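Local coordinates for DUF2018 family protein (Campylobacter jejuni subsp. jejuni, PDB 4NPX) that is of unknown function but folds as a small all-helical protein found as a two-chain assembly, at residues 57-62 with 108-113; 38-43 with 98-103. All coordinates share one frame; numbering follows the deposited sequence.

How the interactions relate
From the N terminus, the chain first forms helix 40-49, whose capped start supplies residues 38-43 of interaction 2; helix 53-76 follows and brings residues 57-62 to interaction 1. Helix 81-90 is passed before the chain returns through helix 92-111, which supplies the second half of both contacts: residues 98-103 close interaction 2 across 54 intervening residues, and 108-113 close interaction 1 across 45. The segments alternate along the sequence, so the two closures cross rather than nest. Their centres lie about 15 Å apart. Together they tie helix 92-111 to helices 40-49 and 53-76, and both contacts also touch the second subunit.

Interaction 1 of 2, residues 57-62 with 108-113; sequences EKVFEE and AKILGH
A helix-helix packing contact in the all-helical DUF2018 fold joins V59, on helix 53-76, to K109 and I110 in the last turn of helix 92-111. V59 CA and I110 CA form the nearest CA pair across the two segments, at 6.6 Å. The contact is apolar: V59 CG2 lies 3.8 Å from I110 CG1, and V59 CB and CG1 each come within 3.9 Å of the same carbon, so the I110 methylene rests against the whole isopropyl group, nearly equidistant from its three carbons. Their side chains meet at about a right angle. With chi1 of 176°, V59 places CG2 opposite its carbonyl carbon, from where this methyl also meets K109 CB at 4.0 Å. Beyond CG the lysine chain runs extended and leads away from the valine, and its NZ forms a salt bridge with E105; K109 thus contributes hydrocarbon here and sends its charge out of the contact. Just past I110 the helix terminates in a Schellman motif, in which H113 has positive phi (69°) and H113 N bonds to I110 O at 3.0 Å. I110 also packs on L56 of helix 53-76 and on I47 and I48 of helix 40-49, which places this buried pair where three helices converge; beside it, F60 touches I48 and meets F60 of the second subunit.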
ATOM      1  N   GLU A  57       9.248   5.300   6.230  1.00 39.34           N
ATOM      2  CA  GLU A  57       8.406   6.402   5.922  1.00 41.18           C
ATOM      3  C   GLU A  57       8.527   6.769   4.466  1.00 40.92           C
ATOM      4  O   GLU A  57       7.561   7.039   3.870  1.00 40.71           O
ATOM      5  CB  GLU A  57       8.741   7.611   6.768  1.00 44.98           C
ATOM      6  CG  GLU A  57       8.299   7.503   8.222  1.00 46.58           C
ATOM      7  CD  GLU A  57       8.716   8.722   9.084  1.00 54.21           C
ATOM      8  OE1 GLU A  57       9.617   9.579   8.711  1.00 56.62           O
ATOM      9  OE2 GLU A  57       8.152   8.812  10.199  1.00 57.48           O
ATOM     10  N   LYS A  58       9.701   6.753   3.886  1.00 42.25           N
ATOM     11  CA  LYS A  58       9.853   7.190   2.507  1.00 45.15           C
ATOM     12  C   LYS A  58       9.088   6.237   1.584  1.00 42.09           C
ATOM     13  O   LYS A  58       8.343   6.674   0.702  1.00 41.12           O
ATOM     14  CB  LYS A  58      11.335   7.177   2.106  1.00 47.58           C
ATOM     15  CG  LYS A  58      11.637   7.812   0.761  1.00 53.35           C
ATOM     16  N   VAL A  59       9.264   4.943   1.808  1.00 38.09           N
ATOM     17  CA  VAL A  59       8.630   3.937   0.964  1.00 38.05           C
ATOM     18  C   VAL A  59       7.111   3.928   1.110  1.00 38.29           C
ATOM     19  O   VAL A  59       6.403   3.913   0.078  1.00 36.66           O
ATOM     20  CB  VAL A  59       9.272   2.546   1.203  1.00 40.93           C
ATOM     21  CG1 VAL A  59       8.578   1.490   0.428  1.00 39.43           C
ATOM     22  CG2 VAL A  59      10.775   2.604   0.878  1.00 47.18           C
ATOM     23  N   PHE A  60       6.584   3.970   2.349  1.00 35.85           N
ATOM     24  CA  PHE A  60       5.170   4.031   2.550  1.00 36.38           C
ATOM     25  C   PHE A  60       4.487   5.310   2.078  1.00 38.33           C
ATOM     26  O   PHE A  60       3.392   5.253   1.508  1.00 35.80           O
ATOM     27  CB  PHE A  60       4.739   3.563   3.971  1.00 37.86           C
ATOM     28  CG  PHE A  60       4.872   2.049   4.108  1.00 37.73           C
ATOM     29  CD1 PHE A  60       4.029   1.208   3.386  1.00 43.95           C
ATOM     30  CD2 PHE A  60       5.829   1.486   4.865  1.00 42.53           C
ATOM     31  CE1 PHE A  60       4.174  -0.159   3.435  1.00 43.26           C
ATOM     32  CE2 PHE A  60       5.927   0.095   4.995  1.00 42.76           C
ATOM     33  CZ  PHE A  60       5.137  -0.722   4.249  1.00 44.20           C
ATOM     34  N   GLU A  61       5.112   6.449   2.272  1.00 37.62           N
ATOM     35  CA  GLU A  61       4.580   7.680   1.750  1.00 38.10           C
ATOM     36  C   GLU A  61       4.326   7.594   0.269  1.00 36.00           C
ATOM     37  O   GLU A  61       3.311   8.024  -0.171  1.00 35.99           O
ATOM     38  CB  GLU A  61       5.515   8.853   2.011  1.00 44.80           C
ATOM     39  CG  GLU A  61       5.650   9.256   3.453  1.00 50.49           C
ATOM     40  CD  GLU A  61       6.859  10.138   3.700  1.00 51.59           C
ATOM     41  OE1 GLU A  61       7.545  10.484   2.761  1.00 55.27           O
ATOM     42  OE2 GLU A  61       7.124  10.487   4.828  1.00 54.54           O
ATOM     43  N   GLU A  62       5.257   7.066  -0.497  1.00 38.01           N
ATOM     44  CA  GLU A  62       5.104   7.065  -1.939  1.00 39.34           C
ATOM     45  C   GLU A  62       4.112   6.022  -2.390  1.00 38.77           C
ATOM     46  O   GLU A  62       3.362   6.238  -3.303  1.00 36.79           O
ATOM     47  CB  GLU A  62       6.436   7.003  -2.679  1.00 47.88           C
ATOM     48  CG  GLU A  62       6.491   7.819  -3.989  1.00 62.89           C
ATOM     49  CD  GLU A  62       6.258   9.353  -3.866  1.00 78.57           C
ATOM     50  OE1 GLU A  62       6.670   9.983  -2.871  1.00 93.45           O
ATOM     51  OE2 GLU A  62       5.655   9.958  -4.773  1.00 79.87           O
ATOM     52  N   ALA A 108      13.038  -4.561  -1.443  1.00 40.45           N
ATOM     53  CA  ALA A 108      14.289  -4.099  -2.078  1.00 43.63           C
ATOM     54  C   ALA A 108      14.419  -2.602  -1.907  1.00 43.76           C
ATOM     55  O   ALA A 108      15.471  -2.100  -1.564  1.00 46.87           O
ATOM     56  CB  ALA A 108      14.329  -4.476  -3.533  1.00 46.69           C
ATOM     57  N   LYS A 109      13.329  -1.868  -2.018  1.00 40.98           N
ATOM     58  CA  LYS A 109      13.376  -0.423  -1.774  1.00 41.42           C
ATOM     59  C   LYS A 109      13.702  -0.081  -0.330  1.00 42.49           C
ATOM     60  O   LYS A 109      14.432   0.855  -0.054  1.00 43.83           O
ATOM     61  CB  LYS A 109      12.037   0.224  -2.130  1.00 40.16           C
ATOM     62  CG  LYS A 109      11.978   0.613  -3.573  1.00 42.71           C
ATOM     63  CD  LYS A 109      10.583   0.903  -4.016  1.00 41.26           C
ATOM     64  CE  LYS A 109      10.675   1.501  -5.391  1.00 48.28           C
ATOM     65  NZ  LYS A 109       9.311   1.574  -5.971  1.00 47.72           N
ATOM     66  N   ILE A 110      13.143  -0.847   0.595  1.00 40.41           N
ATOM     67  CA  ILE A 110      13.349  -0.588   2.012  1.00 41.95           C
ATOM     68  C   ILE A 110      14.790  -0.976   2.386  1.00 43.28           C
ATOM     69  O   ILE A 110      15.537  -0.177   2.965  1.00 47.23           O
ATOM     70  CB  ILE A 110      12.283  -1.336   2.865  1.00 40.03           C
ATOM     71  CG1 ILE A 110      10.857  -0.730   2.657  1.00 40.41           C
ATOM     72  CG2 ILE A 110      12.597  -1.325   4.379  1.00 42.95           C
ATOM     73  CD1 ILE A 110       9.805  -1.648   3.321  1.00 41.26           C
ATOM     74  N   LEU A 111      15.164  -2.199   2.112  1.00 43.60           N
ATOM     75  CA  LEU A 111      16.559  -2.602   2.414  1.00 48.48           C
ATOM     76  C   LEU A 111      17.627  -1.709   1.754  1.00 53.64           C
ATOM     77  O   LEU A 111      18.725  -1.597   2.277  1.00 53.14           O
ATOM     78  CB  LEU A 111      16.774  -4.029   1.990  1.00 49.73           C
ATOM     79  CG  LEU A 111      16.166  -5.091   2.851  1.00 48.65           C
ATOM     80  CD1 LEU A 111      16.414  -6.441   2.185  1.00 52.39           C
ATOM     81  CD2 LEU A 111      16.765  -5.071   4.240  1.00 50.88           C
ATOM     82  N   GLY A 112      17.307  -1.085   0.608  1.00 57.85           N
ATOM     83  CA  GLY A 112      18.236  -0.175  -0.086  1.00 63.47           C
ATOM     84  C   GLY A 112      18.083   1.298   0.306  1.00 70.53           C
ATOM     85  O   GLY A 112      18.851   2.142  -0.164  1.00 69.34           O
ATOM     86  N   HIS A 113      17.116   1.580   1.186  1.00 69.36           N
ATOM     87  CA  HIS A 113      16.746   2.928   1.680  1.00 84.49           C
ATOM     88  C   HIS A 113      16.074   3.875   0.640  1.00103.39           C
ATOM     89  O   HIS A 113      15.784   5.049   0.945  1.00 95.52           O
ATOM     90  CB  HIS A 113      17.943   3.551   2.372  1.00 88.22           C
ATOM     91  CG  HIS A 113      18.389   2.759   3.548  1.00 84.12           C
ATOM     92  ND1 HIS A 113      18.190   3.178   4.842  1.00 80.33           N
ATOM     93  CD2 HIS A 113      18.921   1.517   3.629  1.00 91.17           C
ATOM     94  CE1 HIS A 113      18.641   2.255   5.673  1.00 95.24           C
ATOM     95  NE2 HIS A 113      19.096   1.238   4.961  1.00 99.88           N
TER

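Interaction 2 of 2, residues 38-43 with 98-103; sequences KTPKEK and RQNDIY
With CG anti to the backbone N (chi1 -176°), K41 lays its CB, CG and CD alongside the side chain of Y103, the two pointing the same way, before a bend at chi3 (52°) turns the end of the lysine away. The evidence is a series of close approaches: K41 CB sits 3.7 Å from Y103 CE2, and K41 CD reaches Y103 OH at the same separation. At the root of the lysine, CA makes a CH-pi contact over one ring face, 4.0 Å from the centroid and 22° off the ring normal. Q99 O lies over the opposite face, offset toward the rim. P40 flanks this pair, with its O 3.7 Å from Y103 CB and its CB 3.9 Å from N100 OD1. A water joins the segments, accepting from K41 N at 3.0 Å and donating to N100 OD1 at 2.8 Å. T39 and E42 form a capping box at the start of helix 40-49: T39 OG1 accepts from E42 N, while T39 N donates to E42 OE1, which it meets from above the carboxylate plane. K41 NZ is bound in a salt bridge to E61 of the second subunit, a residue that also packs on Y103. The chemistry therefore divides along K41: its backbone and first methylenes serve the contact within the chain, whereas its ammonium, past the bend, links the two subunits.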
ATOM      1  N   LYS A  38      11.950 -19.069   3.456  1.00 88.50           N
ATOM      2  CA  LYS A  38      10.942 -18.032   3.495  1.00 76.09           C
ATOM      3  C   LYS A  38      10.335 -17.678   2.157  1.00 66.75           C
ATOM      4  O   LYS A  38      10.987 -17.651   1.104  1.00 66.26           O
ATOM      5  CB  LYS A  38      11.509 -16.778   4.159  1.00 68.94           C
ATOM      6  CG  LYS A  38      11.591 -16.959   5.641  1.00 79.27           C
ATOM      7  CD  LYS A  38      12.472 -15.965   6.349  1.00 83.14           C
ATOM      8  CE  LYS A  38      12.645 -16.529   7.754  1.00 92.62           C
ATOM      9  NZ  LYS A  38      13.416 -15.690   8.712  1.00102.53           N
ATOM     10  N   THR A  39       9.054 -17.351   2.238  1.00 63.17           N
ATOM     11  CA  THR A  39       8.307 -16.925   1.101  1.00 55.83           C
ATOM     12  C   THR A  39       8.617 -15.448   0.950  1.00 52.11           C
ATOM     13  O   THR A  39       9.168 -14.820   1.880  1.00 50.15           O
ATOM     14  CB  THR A  39       6.807 -17.166   1.354  1.00 54.98           C
ATOM     15  OG1 THR A  39       6.404 -16.539   2.562  1.00 50.91           O
ATOM     16  CG2 THR A  39       6.550 -18.640   1.551  1.00 61.38           C
ATOM     17  N   PRO A  40       8.350 -14.913  -0.236  1.00 50.65           N
ATOM     18  CA  PRO A  40       8.463 -13.508  -0.456  1.00 49.79           C
ATOM     19  C   PRO A  40       7.639 -12.763   0.555  1.00 44.22           C
ATOM     20  O   PRO A  40       8.109 -11.775   1.041  1.00 41.98           O
ATOM     21  CB  PRO A  40       7.848 -13.310  -1.842  1.00 48.59           C
ATOM     22  CG  PRO A  40       8.203 -14.580  -2.556  1.00 50.93           C
ATOM     23  CD  PRO A  40       8.295 -15.653  -1.529  1.00 52.21           C
ATOM     24  N   LYS A  41       6.468 -13.260   0.924  1.00 44.30           N
ATOM     25  CA  LYS A  41       5.668 -12.572   1.900  1.00 42.94           C
ATOM     26  C   LYS A  41       6.363 -12.477   3.227  1.00 41.78           C
ATOM     27  O   LYS A  41       6.430 -11.399   3.812  1.00 39.49           O
ATOM     28  CB  LYS A  41       4.339 -13.283   2.057  1.00 48.28           C
ATOM     29  CG  LYS A  41       3.381 -12.565   2.994  1.00 52.13           C
ATOM     30  CD  LYS A  41       1.972 -13.162   2.890  1.00 58.38           C
ATOM     31  CE  LYS A  41       1.943 -14.661   3.047  1.00 60.40           C
ATOM     32  NZ  LYS A  41       0.522 -15.099   2.887  1.00 69.09           N
ATOM     33  N   GLU A  42       6.818 -13.627   3.718  1.00 47.21           N
ATOM     34  CA  GLU A  42       7.562 -13.716   5.007  1.00 49.23           C
ATOM     35  C   GLU A  42       8.807 -12.810   4.972  1.00 45.14           C
ATOM     36  O   GLU A  42       9.022 -12.066   5.886  1.00 42.59           O
ATOM     37  CB  GLU A  42       7.958 -15.156   5.315  1.00 57.33           C
ATOM     38  CG  GLU A  42       6.764 -16.062   5.591  1.00 62.17           C
ATOM     39  CD  GLU A  42       7.089 -17.552   5.523  1.00 70.90           C
ATOM     40  OE1 GLU A  42       8.208 -17.949   5.110  1.00 73.72           O
ATOM     41  OE2 GLU A  42       6.186 -18.335   5.870  1.00 76.38           O
ATOM     42  N   LYS A  43       9.554 -12.791   3.882  1.00 41.67           N
ATOM     43  CA  LYS A  43      10.705 -11.925   3.842  1.00 42.76           C
ATOM     44  C   LYS A  43      10.305 -10.413   3.877  1.00 38.81           C
ATOM     45  O   LYS A  43      10.932  -9.597   4.573  1.00 36.98           O
ATOM     46  CB  LYS A  43      11.526 -12.250   2.629  1.00 47.40           C
ATOM     47  CG  LYS A  43      12.931 -11.658   2.628  1.00 52.49           C
ATOM     48  CD  LYS A  43      13.630 -12.092   1.344  1.00 59.67           C
ATOM     49  CE  LYS A  43      15.049 -11.580   1.224  1.00 69.51           C
ATOM     50  NZ  LYS A  43      15.072 -10.108   1.252  1.00 74.43           N
ATOM     51  N   ARG A  98       0.993 -10.915  -8.670  1.00 34.58           N
ATOM     52  CA  ARG A  98       1.420  -9.546  -8.476  1.00 34.24           C
ATOM     53  C   ARG A  98       1.736  -9.255  -6.990  1.00 35.20           C
ATOM     54  O   ARG A  98       2.566  -8.362  -6.667  1.00 34.06           O
ATOM     55  CB  ARG A  98       0.356  -8.624  -8.988  1.00 35.27           C
ATOM     56  CG  ARG A  98       0.231  -8.511 -10.495  1.00 37.10           C
ATOM     57  CD  ARG A  98       1.476  -8.015 -11.204  1.00 42.76           C
ATOM     58  NE  ARG A  98       2.053  -6.790 -10.658  1.00 43.56           N
ATOM     59  CZ  ARG A  98       3.235  -6.312 -11.012  1.00 58.16           C
ATOM     60  NH1 ARG A  98       3.933  -6.879 -12.035  1.00 66.71           N
ATOM     61  NH2 ARG A  98       3.679  -5.208 -10.418  1.00 64.15           N
ATOM     62  N   GLN A  99       1.093  -9.971  -6.057  1.00 33.38           N
ATOM     63  CA  GLN A  99       1.335  -9.657  -4.662  1.00 34.58           C
ATOM     64  C   GLN A  99       2.830  -9.987  -4.404  1.00 38.15           C
ATOM     65  O   GLN A  99       3.492  -9.264  -3.669  1.00 36.01           O
ATOM     66  CB  GLN A  99       0.435 -10.372  -3.702  1.00 36.14           C
ATOM     67  CG  GLN A  99      -0.957  -9.819  -3.554  1.00 36.06           C
ATOM     68  CD  GLN A  99      -1.856 -10.710  -2.808  1.00 39.46           C
ATOM     69  OE1 GLN A  99      -1.839 -11.938  -2.967  1.00 38.05           O
ATOM     70  NE2 GLN A  99      -2.717 -10.118  -2.005  1.00 39.73           N
ATOM     71  N   ASN A 100       3.291 -11.127  -4.893  1.00 36.70           N
ATOM     72  CA  ASN A 100       4.711 -11.491  -4.740  1.00 40.40           C
ATOM     73  C   ASN A 100       5.656 -10.494  -5.337  1.00 40.61           C
ATOM     74  O   ASN A 100       6.674 -10.189  -4.722  1.00 41.14           O
ATOM     75  CB  ASN A 100       4.992 -12.856  -5.260  1.00 46.50           C
ATOM     76  CG  ASN A 100       4.282 -13.919  -4.409  1.00 58.91           C
ATOM     77  OD1 ASN A 100       4.208 -13.832  -3.140  1.00 53.95           O
ATOM     78  ND2 ASN A 100       3.685 -14.868  -5.077  1.00 61.60           N
ATOM     79  N   ASP A 101       5.327  -9.951  -6.495  1.00 36.90           N
ATOM     80  CA  ASP A 101       6.171  -8.972  -7.110  1.00 38.18           C
ATOM     81  C   ASP A 101       6.250  -7.711  -6.234  1.00 35.24           C
ATOM     82  O   ASP A 101       7.326  -7.113  -6.129  1.00 39.99           O
ATOM     83  CB  ASP A 101       5.588  -8.561  -8.451  1.00 39.56           C
ATOM     84  CG  ASP A 101       5.491  -9.686  -9.463  1.00 41.65           C
ATOM     85  OD1 ASP A 101       6.302 -10.600  -9.449  1.00 45.26           O
ATOM     86  OD2 ASP A 101       4.660  -9.558 -10.390  1.00 43.32           O
ATOM     87  N   ILE A 102       5.144  -7.323  -5.600  1.00 35.88           N
ATOM     88  CA  ILE A 102       5.058  -6.172  -4.727  1.00 36.31           C
ATOM     89  C   ILE A 102       5.885  -6.412  -3.443  1.00 37.33           C
ATOM     90  O   ILE A 102       6.664  -5.538  -3.039  1.00 36.87           O
ATOM     91  CB  ILE A 102       3.644  -5.774  -4.430  1.00 37.36           C
ATOM     92  CG1 ILE A 102       2.979  -5.121  -5.674  1.00 40.54           C
ATOM     93  CG2 ILE A 102       3.620  -4.732  -3.315  1.00 37.69           C
ATOM     94  CD1 ILE A 102       1.547  -4.806  -5.300  1.00 43.73           C
ATOM     95  N   TYR A 103       5.763  -7.584  -2.850  1.00 38.15           N
ATOM     96  CA  TYR A 103       6.605  -7.950  -1.706  1.00 37.25           C
ATOM     97  C   TYR A 103       8.083  -7.750  -2.071  1.00 38.24           C
ATOM     98  O   TYR A 103       8.827  -7.136  -1.312  1.00 38.44           O
ATOM     99  CB  TYR A 103       6.382  -9.399  -1.218  1.00 39.09           C
ATOM    100  CG  TYR A 103       4.965  -9.687  -0.769  1.00 37.73           C
ATOM    101  CD1 TYR A 103       4.267  -8.808   0.055  1.00 41.26           C
ATOM    102  CD2 TYR A 103       4.367 -10.872  -1.074  1.00 39.73           C
ATOM    103  CE1 TYR A 103       2.946  -9.046   0.426  1.00 39.94           C
ATOM    104  CE2 TYR A 103       3.038 -11.134  -0.683  1.00 41.23           C
ATOM    105  CZ  TYR A 103       2.334 -10.210   0.080  1.00 40.27           C
ATOM    106  OH  TYR A 103       0.999 -10.492   0.501  1.00 39.56           O
TER
HETATM  107  O   HOH W   1       4.830 -15.127  -0.728  1.00 52.72           O